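Local structure of centrosomal protein 43 (Homo sapiens, 2D68) at residues 38-41 with 42-46. The protein is required for anchoring microtubules to centrosomes and for ciliation, its N-terminal part, present here, forming the dimerisation domain. Sequence-based numbering, arbitrary orientation.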
loop_
_atom_site.group_PDB
_atom_site.type_symbol
_atom_site.label_atom_id
_atom_site.label_comp_id
_atom_site.label_asym_id
_atom_site.label_seq_id
_atom_site.Cartn_x
_atom_site.Cartn_y
_atom_site.Cartn_z
ATOM N N LEU B 38 5.045 11.223 0.926
ATOM C CA LEU B 38 6.310 10.499 1.032
ATOM C C LEU B 38 7.292 11.180 1.993
ATOM O O LEU B 38 7.982 10.508 2.753
ATOM C CB LEU B 38 6.941 10.319 -0.353
ATOM C CG LEU B 38 8.129 9.375 -0.441
ATOM C CD1 LEU B 38 7.665 7.947 -0.118
ATOM C CD2 LEU B 38 8.688 9.459 -1.850
ATOM N N ALA B 39 7.316 12.509 1.962
ATOM C CA ALA B 39 8.209 13.306 2.799
ATOM C C ALA B 39 7.970 13.071 4.292
ATOM O O ALA B 39 8.894 13.226 5.099
ATOM C CB ALA B 39 8.048 14.773 2.459
ATOM N N VAL B 40 6.728 12.736 4.652
ATOM C CA VAL B 40 6.390 12.405 6.050
ATOM C C VAL B 40 6.485 10.904 6.312
ATOM O O VAL B 40 6.967 10.472 7.370
ATOM C CB VAL B 40 4.990 12.946 6.418
ATOM C CG1 VAL B 40 4.586 12.576 7.847
ATOM C CG2 VAL B 40 4.973 14.441 6.267
ATOM N N PHE B 41 6.039 10.114 5.338
ATOM C CA PHE B 41 6.141 8.639 5.413
ATOM C C PHE B 41 7.551 8.148 5.742
ATOM O O PHE B 41 7.737 7.288 6.606
ATOM C CB PHE B 41 5.677 8.038 4.087
ATOM C CG PHE B 41 5.693 6.524 4.037
ATOM C CD1 PHE B 41 4.600 5.790 4.476
ATOM C CD2 PHE B 41 6.793 5.843 3.508
ATOM C CE1 PHE B 41 4.593 4.387 4.400
ATOM C CE2 PHE B 41 6.798 4.443 3.435
ATOM C CZ PHE B 41 5.698 3.719 3.883
ATOM N N GLN B 42 8.541 8.689 5.047
ATOM C CA GLN B 42 9.910 8.225 5.241
ATOM C C GLN B 42 10.447 8.426 6.675
ATOM O O GLN B 42 10.902 7.457 7.298
ATOM C CB GLN B 42 10.809 8.757 4.139
ATOM C CG GLN B 42 10.377 8.207 2.765
ATOM C CD GLN B 42 11.381 8.470 1.675
ATOM O OE1 GLN B 42 11.974 9.555 1.598
ATOM N NE2 GLN B 42 11.565 7.483 0.798
ATOM N N PRO B 43 10.386 9.660 7.224
ATOM C CA PRO B 43 10.825 9.747 8.624
ATOM C C PRO B 43 9.902 8.997 9.597
ATOM O O PRO B 43 10.386 8.438 10.587
ATOM C CB PRO B 43 10.804 11.262 8.931
ATOM C CG PRO B 43 9.935 11.860 7.901
ATOM C CD PRO B 43 10.009 10.975 6.679
ATOM N N GLU B 44 8.601 8.956 9.321
ATOM C CA GLU B 44 7.674 8.328 10.267
ATOM C C GLU B 44 7.851 6.807 10.356
ATOM O O GLU B 44 7.554 6.190 11.389
ATOM C CB GLU B 44 6.217 8.696 9.977
ATOM C CG GLU B 44 5.343 8.637 11.237
ATOM C CD GLU B 44 3.898 9.096 11.051
ATOM O OE1 GLU B 44 3.336 8.994 9.942
ATOM O OE2 GLU B 44 3.319 9.553 12.050
ATOM N N THR B 45 8.339 6.217 9.264
ATOM C CA THR B 45 8.615 4.784 9.197
ATOM C C THR B 45 10.095 4.449 9.341
ATOM O O THR B 45 10.480 3.279 9.270
ATOM C CB THR B 45 8.130 4.182 7.862
ATOM O OG1 THR B 45 8.832 4.806 6.784
ATOM C CG2 THR B 45 6.627 4.348 7.673
ATOM N N SER B 46 10.931 5.467 9.542
ATOM C CA SER B 46 12.377 5.259 9.614
ATOM C C SER B 46 12.903 4.590 8.322
ATOM O O SER B 46 13.714 3.645 8.364
ATOM C CB SER B 46 12.742 4.448 10.869
ATOM O OG SER B 46 12.327 5.132 12.037
#
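F41 and T45, one turn apart near the end of helix 35-45, meet through both backbone and side chain in the LisH region of the N-terminal dimerisation domain. The T45 methyl CG2 sits over one face of the F41 ring, 3.9 Å from its centroid and 13° off the normal, a CH-pi contact. With OG1 of T45 lying between its own N and carbonyl carbon (chi1 62°), the hydroxyl, also bonded to T47 OG1, donates to F41 O at 2.7 Å. T45 N reaches the same oxygen from the opposite face of the carbonyl plane, so two bonds grip F41 O. A turn earlier, Q42 N binds L38 O at 3.0 Å, and the Q42 side chain crosses that of L38, its CG 4.0 Å from L38 CD1. P43 has no N-H to give and kinks the helix: its CD, in the place of an amide hydrogen, comes 3.0 Å from A39 O. Regular bonding resumes with E44 N to V40 O at 3.0 Å, and S46, first to leave helical angles, has positive phi and bonds P43 O through N, in a Schellman motif. Farther out, F41 packs on V25, A26 and L29 of helix 16-31 and on T37 of the second subunit. Replacing F41 by alanine is likely to rob the T45 methyl of its aromatic face and open a gap against helix 16-31 and the partner chain. E44, its chain extended beyond CG, spans the dimer interface: OE1 bonds to T37 OG1 and OE2 to the backbone N of F36, both of the second subunit.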